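Long-range contact in MRNA TRANSPORT REGULATOR Mtr2 (Candida albicans, PDB 1Q42), which affects mRNA transport from the nucleus to the cytoplasm and interacts with MEX67: residues S64-G76 / D179-T191. Numbering follows the deposited sequence.
Sequences SNLKRSSAIIVNG and DGEIINSMDYRFT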
ATOM      1  N   SER A  64      -6.030  -2.512  -0.398  1.00 22.19           N
ATOM      2  CA  SER A  64      -7.218  -3.349  -0.231  1.00 23.04           C
ATOM      3  C   SER A  64      -6.917  -4.848  -0.160  1.00 23.04           C
ATOM      4  O   SER A  64      -7.744  -5.622   0.355  1.00 22.82           O
ATOM      5  CB  SER A  64      -8.224  -3.098  -1.352  1.00 24.22           C
ATOM      6  OG  SER A  64      -7.649  -3.398  -2.599  1.00 26.07           O
ATOM      7  N   ASN A  65      -5.756  -5.268  -0.660  1.00 22.23           N
ATOM      8  CA  ASN A  65      -5.393  -6.689  -0.588  1.00 22.96           C
ATOM      9  C   ASN A  65      -4.947  -7.155   0.803  1.00 22.24           C
ATOM     10  O   ASN A  65      -4.733  -8.350   1.025  1.00 21.60           O
ATOM     11  CB  ASN A  65      -4.325  -7.029  -1.622  1.00 23.66           C
ATOM     12  CG  ASN A  65      -4.820  -6.874  -3.056  1.00 27.20           C
ATOM     13  OD1 ASN A  65      -4.299  -6.056  -3.803  1.00 30.25           O
ATOM     14  ND2 ASN A  65      -5.832  -7.659  -3.439  1.00 31.47           N
ATOM     15  N   LEU A  66      -4.814  -6.221   1.743  1.00 21.12           N
ATOM     16  CA  LEU A  66      -4.499  -6.573   3.119  1.00 21.29           C
ATOM     17  C   LEU A  66      -5.648  -7.332   3.747  1.00 22.42           C
ATOM     18  O   LEU A  66      -6.804  -7.022   3.502  1.00 22.66           O
ATOM     19  CB  LEU A  66      -4.223  -5.321   3.940  1.00 20.50           C
ATOM     20  CG  LEU A  66      -2.941  -4.565   3.629  1.00 20.80           C
ATOM     21  CD1 LEU A  66      -3.010  -3.165   4.259  1.00 20.54           C
ATOM     22  CD2 LEU A  66      -1.724  -5.328   4.149  1.00 20.56           C
ATOM     23  N   LYS A  67      -5.319  -8.338   4.552  1.00 23.57           N
ATOM     24  CA  LYS A  67      -6.304  -8.986   5.407  1.00 24.76           C
ATOM     25  C   LYS A  67      -6.646  -8.076   6.585  1.00 25.95           C
ATOM     26  O   LYS A  67      -5.803  -7.334   7.083  1.00 25.31           O
ATOM     27  CB  LYS A  67      -5.771 -10.334   5.917  1.00 24.81           C
ATOM     28  CG  LYS A  67      -5.689 -11.382   4.838  1.00 24.12           C
ATOM     29  CD  LYS A  67      -5.394 -12.766   5.409  1.00 25.14           C
ATOM     30  CE  LYS A  67      -5.182 -13.769   4.298  1.00 25.29           C
ATOM     31  NZ  LYS A  67      -5.145 -15.169   4.780  1.00 24.33           N
ATOM     32  N   ARG A  68      -7.897  -8.144   7.036  1.00 27.86           N
ATOM     33  CA  ARG A  68      -8.342  -7.387   8.193  1.00 29.43           C
ATOM     34  C   ARG A  68      -7.398  -7.569   9.394  1.00 29.18           C
ATOM     35  O   ARG A  68      -7.063  -6.591  10.068  1.00 29.87           O
ATOM     36  CB  ARG A  68      -9.795  -7.775   8.551  1.00 31.04           C
ATOM     37  CG  ARG A  68     -10.539  -6.708   9.296  1.00 34.98           C
ATOM     38  CD  ARG A  68     -11.843  -6.192   8.658  1.00 38.83           C
ATOM     39  NE  ARG A  68     -11.668  -5.519   7.359  1.00 41.35           N
ATOM     40  CZ  ARG A  68     -11.195  -4.269   7.154  1.00 42.29           C
ATOM     41  NH1 ARG A  68     -10.787  -3.488   8.153  1.00 40.67           N
ATOM     42  NH2 ARG A  68     -11.124  -3.802   5.915  1.00 41.99           N
ATOM     43  N   SER A  69      -6.920  -8.795   9.606  1.00 29.22           N
ATOM     44  CA  SER A  69      -6.057  -9.132  10.747  1.00 29.45           C
ATOM     45  C   SER A  69      -4.581  -9.328  10.369  1.00 27.60           C
ATOM     46  O   SER A  69      -3.839 -10.061  11.042  1.00 28.68           O
ATOM     47  CB  SER A  69      -6.569 -10.398  11.423  1.00 30.40           C
ATOM     48  OG  SER A  69      -6.353 -11.542  10.620  1.00 33.02           O
ATOM     49  N   SER A  70      -4.157  -8.692   9.293  1.00 25.67           N
ATOM     50  CA  SER A  70      -2.752  -8.753   8.890  1.00 24.32           C
ATOM     51  C   SER A  70      -1.849  -8.117   9.953  1.00 23.22           C
ATOM     52  O   SER A  70      -2.290  -7.237  10.708  1.00 24.09           O
ATOM     53  CB  SER A  70      -2.541  -8.065   7.538  1.00 24.15           C
ATOM     54  OG  SER A  70      -3.157  -6.798   7.505  1.00 26.07           O
ATOM     55  N   ALA A  71      -0.601  -8.581  10.014  1.00 21.84           N
ATOM     56  CA  ALA A  71       0.433  -7.979  10.852  1.00 21.69           C
ATOM     57  C   ALA A  71       1.068  -6.889  10.002  1.00 20.24           C
ATOM     58  O   ALA A  71       1.569  -7.188   8.932  1.00 21.81           O
ATOM     59  CB  ALA A  71       1.498  -9.027  11.229  1.00 21.85           C
ATOM     60  N   ILE A  72       0.992  -5.639  10.435  1.00 19.05           N
ATOM     61  CA  ILE A  72       1.508  -4.502   9.641  1.00 18.26           C
ATOM     62  C   ILE A  72       2.538  -3.739  10.458  1.00 18.38           C
ATOM     63  O   ILE A  72       2.336  -3.485  11.680  1.00 19.12           O
ATOM     64  CB  ILE A  72       0.370  -3.549   9.217  1.00 17.53           C
ATOM     65  CG1 ILE A  72      -0.670  -4.305   8.390  1.00 16.92           C
ATOM     66  CG2 ILE A  72       0.934  -2.355   8.427  1.00 17.88           C
ATOM     67  CD1 ILE A  72      -1.909  -3.524   8.064  1.00 16.71           C
ATOM     68  N   ILE A  73       3.647  -3.407   9.807  1.00 18.16           N
ATOM     69  CA  ILE A  73       4.730  -2.636  10.412  1.00 19.19           C
ATOM     70  C   ILE A  73       5.062  -1.540   9.428  1.00 19.00           C
ATOM     71  O   ILE A  73       5.215  -1.800   8.247  1.00 17.47           O
ATOM     72  CB  ILE A  73       6.008  -3.488  10.678  1.00 20.53           C
ATOM     73  CG1 ILE A  73       5.676  -4.771  11.440  1.00 24.59           C
ATOM     74  CG2 ILE A  73       7.040  -2.609  11.416  1.00 20.86           C
ATOM     75  CD1 ILE A  73       6.774  -5.799  11.372  1.00 27.90           C
ATOM     76  N   VAL A  74       5.105  -0.304   9.911  1.00 19.83           N
ATOM     77  CA  VAL A  74       5.442   0.838   9.088  1.00 21.16           C
ATOM     78  C   VAL A  74       6.651   1.502   9.728  1.00 22.58           C
ATOM     79  O   VAL A  74       6.575   1.946  10.881  1.00 21.89           O
ATOM     80  CB  VAL A  74       4.264   1.827   9.003  1.00 21.74           C
ATOM     81  CG1 VAL A  74       4.600   2.987   8.074  1.00 23.01           C
ATOM     82  CG2 VAL A  74       3.027   1.109   8.517  1.00 22.11           C
ATOM     83  N   ASN A  75       7.760   1.546   8.991  1.00 23.96           N
ATOM     84  CA  ASN A  75       9.000   2.182   9.464  1.00 25.79           C
ATOM     85  C   ASN A  75       9.458   1.704  10.835  1.00 26.87           C
ATOM     86  O   ASN A  75       9.868   2.505  11.693  1.00 28.09           O
ATOM     87  CB  ASN A  75       8.835   3.700   9.417  1.00 26.28           C
ATOM     88  CG  ASN A  75       8.808   4.217   8.014  1.00 26.58           C
ATOM     89  OD1 ASN A  75       9.522   3.703   7.150  1.00 28.00           O
ATOM     90  ND2 ASN A  75       7.993   5.233   7.760  1.00 28.34           N
ATOM     91  N   GLY A  76       9.398   0.386  11.021  1.00 27.07           N
ATOM     92  CA  GLY A  76       9.816  -0.272  12.246  1.00 28.08           C
ATOM     93  C   GLY A  76       8.793  -0.299  13.371  1.00 28.58           C
ATOM     94  O   GLY A  76       9.023  -0.956  14.395  1.00 30.65           O
ATOM     95  N   ASP A 179      -7.332 -10.728  -5.964  1.00 50.64           N
ATOM     96  CA  ASP A 179      -7.824  -9.366  -5.712  1.00 49.32           C
ATOM     97  C   ASP A 179      -8.565  -9.172  -4.373  1.00 47.14           C
ATOM     98  O   ASP A 179      -8.971  -8.050  -4.057  1.00 47.32           O
ATOM     99  CB  ASP A 179      -8.687  -8.859  -6.890  1.00 50.42           C
ATOM    100  CG  ASP A 179      -7.947  -7.870  -7.773  1.00 51.89           C
ATOM    101  OD1 ASP A 179      -7.521  -6.816  -7.248  1.00 53.85           O
ATOM    102  OD2 ASP A 179      -7.743  -8.061  -8.997  1.00 54.70           O
ATOM    103  N   GLY A 180      -8.716 -10.238  -3.585  1.00 44.63           N
ATOM    104  CA  GLY A 180      -9.356 -10.153  -2.281  1.00 42.39           C
ATOM    105  C   GLY A 180      -8.338  -9.936  -1.169  1.00 39.35           C
ATOM    106  O   GLY A 180      -7.211  -9.489  -1.414  1.00 38.93           O
ATOM    107  N   GLU A 181      -8.732 -10.262   0.055  1.00 36.77           N
ATOM    108  CA  GLU A 181      -7.857 -10.120   1.216  1.00 34.17           C
ATOM    109  C   GLU A 181      -6.913 -11.331   1.331  1.00 32.05           C
ATOM    110  O   GLU A 181      -7.285 -12.390   1.852  1.00 31.49           O
ATOM    111  CB  GLU A 181      -8.700  -9.908   2.481  1.00 34.54           C
ATOM    112  CG  GLU A 181      -9.571  -8.651   2.392  1.00 35.94           C
ATOM    113  CD  GLU A 181     -10.353  -8.347   3.661  1.00 38.41           C
ATOM    114  OE1 GLU A 181     -10.341  -7.175   4.115  1.00 39.85           O
ATOM    115  OE2 GLU A 181     -10.997  -9.270   4.198  1.00 39.35           O
ATOM    116  N   ILE A 182      -5.684 -11.145   0.845  1.00 28.81           N
ATOM    117  CA  ILE A 182      -4.691 -12.211   0.761  1.00 26.88           C
ATOM    118  C   ILE A 182      -3.362 -11.933   1.475  1.00 24.57           C
ATOM    119  O   ILE A 182      -2.601 -12.863   1.739  1.00 24.04           O
ATOM    120  CB  ILE A 182      -4.414 -12.572  -0.717  1.00 27.42           C
ATOM    121  CG1 ILE A 182      -3.985 -11.343  -1.519  1.00 27.57           C
ATOM    122  CG2 ILE A 182      -5.646 -13.241  -1.341  1.00 28.18           C
ATOM    123  CD1 ILE A 182      -3.472 -11.663  -2.874  1.00 28.83           C
ATOM    124  N   ILE A 183      -3.077 -10.678   1.796  1.00 21.94           N
ATOM    125  CA  ILE A 183      -1.812 -10.345   2.464  1.00 21.10           C
ATOM    126  C   ILE A 183      -1.926 -10.568   3.974  1.00 20.65           C
ATOM    127  O   ILE A 183      -2.738  -9.922   4.636  1.00 20.72           O
ATOM    128  CB  ILE A 183      -1.389  -8.894   2.156  1.00 19.45           C
ATOM    129  CG1 ILE A 183      -1.219  -8.695   0.639  1.00 20.00           C
ATOM    130  CG2 ILE A 183      -0.077  -8.571   2.894  1.00 20.10           C
ATOM    131  CD1 ILE A 183      -1.026  -7.250   0.183  1.00 20.56           C
ATOM    132  N   ASN A 184      -1.129 -11.509   4.497  1.00 20.66           N
ATOM    133  CA  ASN A 184      -1.066 -11.847   5.921  1.00 20.85           C
ATOM    134  C   ASN A 184      -0.184 -10.936   6.743  1.00 19.74           C
ATOM    135  O   ASN A 184      -0.412 -10.747   7.929  1.00 18.84           O
ATOM    136  CB  ASN A 184      -0.562 -13.283   6.110  1.00 21.65           C
ATOM    137  CG  ASN A 184      -1.395 -14.284   5.331  1.00 23.60           C
ATOM    138  OD1 ASN A 184      -0.964 -14.802   4.290  1.00 26.90           O
ATOM    139  ND2 ASN A 184      -2.609 -14.504   5.789  1.00 23.14           N
ATOM    140  N   SER A 185       0.847 -10.393   6.118  1.00 19.50           N
ATOM    141  CA  SER A 185       1.730  -9.450   6.795  1.00 19.71           C
ATOM    142  C   SER A 185       2.374  -8.499   5.804  1.00 19.18           C
ATOM    143  O   SER A 185       2.654  -8.880   4.674  1.00 18.29           O
ATOM    144  CB  SER A 185       2.794 -10.174   7.631  1.00 21.06           C
ATOM    145  OG  SER A 185       3.735 -10.865   6.846  1.00 24.10           O
ATOM    146  N   MET A 186       2.562  -7.256   6.242  1.00 18.75           N
ATOM    147  CA  MET A 186       3.219  -6.213   5.450  1.00 18.78           C
ATOM    148  C   MET A 186       4.186  -5.452   6.346  1.00 18.01           C
ATOM    149  O   MET A 186       3.822  -4.982   7.428  1.00 18.11           O
ATOM    150  CB  MET A 186       2.218  -5.231   4.832  1.00 19.55           C
ATOM    151  CG  MET A 186       2.885  -4.034   4.115  1.00 21.06           C
ATOM    152  SD  MET A 186       1.700  -2.952   3.349  1.00 26.01           S
ATOM    153  CE  MET A 186       1.014  -2.136   4.750  1.00 25.41           C
ATOM    154  N   ASP A 187       5.431  -5.364   5.889  1.00 17.73           N
ATOM    155  CA  ASP A 187       6.468  -4.573   6.514  1.00 17.78           C
ATOM    156  C   ASP A 187       6.878  -3.547   5.444  1.00 17.07           C
ATOM    157  O   ASP A 187       7.494  -3.914   4.460  1.00 17.51           O
ATOM    158  CB  ASP A 187       7.618  -5.506   6.933  1.00 18.72           C
ATOM    159  CG  ASP A 187       8.921  -4.793   7.206  1.00 22.48           C
ATOM    160  OD1 ASP A 187       8.928  -3.628   7.649  1.00 27.35           O
ATOM    161  OD2 ASP A 187      10.018  -5.348   7.009  1.00 27.76           O
ATOM    162  N   TYR A 188       6.490  -2.293   5.644  1.00 16.33           N
ATOM    163  CA  TYR A 188       6.764  -1.193   4.717  1.00 16.23           C
ATOM    164  C   TYR A 188       7.745  -0.244   5.399  1.00 16.40           C
ATOM    165  O   TYR A 188       7.492   0.205   6.515  1.00 15.68           O
ATOM    166  CB  TYR A 188       5.446  -0.479   4.399  1.00 16.92           C
ATOM    167  CG  TYR A 188       5.518   0.614   3.356  1.00 15.55           C
ATOM    168  CD1 TYR A 188       5.091   0.396   2.050  1.00 15.41           C
ATOM    169  CD2 TYR A 188       5.950   1.893   3.690  1.00 16.36           C
ATOM    170  CE1 TYR A 188       5.145   1.408   1.103  1.00 17.01           C
ATOM    171  CE2 TYR A 188       6.017   2.899   2.745  1.00 17.36           C
ATOM    172  CZ  TYR A 188       5.600   2.653   1.454  1.00 17.08           C
ATOM    173  OH  TYR A 188       5.671   3.661   0.500  1.00 17.37           O
ATOM    174  N   ARG A 189       8.860   0.053   4.741  1.00 16.86           N
ATOM    175  CA  ARG A 189       9.947   0.803   5.371  1.00 18.81           C
ATOM    176  C   ARG A 189      10.589   1.773   4.376  1.00 17.92           C
ATOM    177  O   ARG A 189      10.968   1.354   3.318  1.00 17.03           O
ATOM    178  CB  ARG A 189      11.003  -0.190   5.862  1.00 20.33           C
ATOM    179  CG  ARG A 189      12.043   0.343   6.785  1.00 26.30           C
ATOM    180  CD  ARG A 189      12.904  -0.742   7.389  1.00 30.82           C
ATOM    181  NE  ARG A 189      12.313  -1.233   8.634  1.00 36.44           N
ATOM    182  CZ  ARG A 189      12.014  -2.505   8.925  1.00 39.34           C
ATOM    183  NH1 ARG A 189      12.259  -3.521   8.087  1.00 41.02           N
ATOM    184  NH2 ARG A 189      11.461  -2.762  10.099  1.00 39.38           N
ATOM    185  N   PHE A 190      10.720   3.048   4.710  1.00 17.27           N
ATOM    186  CA  PHE A 190      11.567   3.935   3.917  1.00 18.47           C
ATOM    187  C   PHE A 190      13.027   3.554   4.173  1.00 18.85           C
ATOM    188  O   PHE A 190      13.473   3.463   5.330  1.00 19.62           O
ATOM    189  CB  PHE A 190      11.354   5.425   4.276  1.00 18.86           C
ATOM    190  CG  PHE A 190      10.005   5.980   3.885  1.00 20.86           C
ATOM    191  CD1 PHE A 190       9.393   5.637   2.692  1.00 20.01           C
ATOM    192  CD2 PHE A 190       9.377   6.915   4.701  1.00 24.57           C
ATOM    193  CE1 PHE A 190       8.155   6.147   2.352  1.00 22.30           C
ATOM    194  CE2 PHE A 190       8.143   7.452   4.351  1.00 24.95           C
ATOM    195  CZ  PHE A 190       7.534   7.064   3.175  1.00 24.20           C
ATOM    196  N   THR A 191      13.763   3.312   3.093  1.00 18.82           N
ATOM    197  CA  THR A 191      15.205   3.058   3.165  1.00 19.26           C
ATOM    198  C   THR A 191      16.039   4.270   2.776  1.00 19.25           C
ATOM    199  O   THR A 191      17.257   4.292   3.022  1.00 18.15           O
ATOM    200  CB  THR A 191      15.562   1.906   2.245  1.00 19.44           C
ATOM    201  OG1 THR A 191      15.098   2.202   0.911  1.00 18.59           O
ATOM    202  CG2 THR A 191      14.839   0.649   2.654  1.00 21.23           C
TER
HETATM  203  O   HOH W   1      -9.598  -6.788  -1.431  1.00 50.74           O
HETATM  204  O   HOH W   2       8.651  -1.349   8.800  1.00 22.81           O
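Asn-65 reaches across to Gly-180 at one end of a parallel pairing between 64-76 and 179-191, its ND2 donating to Gly-180 O at 3.1 Å, almost straight (173°) and in the plane of the amide. The backbone O of Asn-65 accepts twice, from Ile-182 N and Ile-183 N, which arrive from opposite faces of its carbonyl plane. Lys-67 N then binds Ile-183 O, while its NZ forms a salt bridge with Asp-173. A type I turn from Lys-67 to Ser-70 carries the chain round a corner between strands 66-67 and 70-74; Lys-67 O takes both Ser-70 N and, at 2.7 Å, Ser-70 OG, which tucks back between its own backbone N and carbonyl carbon. From Ala-71 onward the strands run regularly, 4° from parallel: Asn-184 O, Ala-71 O, Met-186 O, Ile-73 O and Tyr-188 O are each met by an N-H from across. Asn-75 leaves the strand, yet its OD1 replaces a backbone carbonyl, accepting from Phe-190 N at 2.8 Å. Water 2 accepts from Gly-76 N and donates to Asp-187 OD1 and Tyr-188 O; Asp-187 OD2 forms a salt bridge with Arg-189 NH1 and accepts from Asn-169 ND2. At the other end, water 1 donates to Ser-64 O and Asp-179 O. Glu-181 OE1 forms a long salt bridge with Arg-68 NE (3.9 Å), but also pairs with Lys-88, as Arg-68 does with Asp-86. On the buried face, where Tyr-188 OH bonds His-103, Met-186 runs out extended and bends at its last torsion (chi3 74°), setting CE against Ile-72 CG2 at 3.7 Å; Phe-91 of helix 87-96 touches both, and Phe-36 of helix 29-40 touches Met-186 and Ile-183. Within this NTF2-like sheet, side-chain amides and waters continue the hydrogen bonding past the regular strand, consistent with polar groups holding the ends in register while apolar packing sets the middle against the two helices.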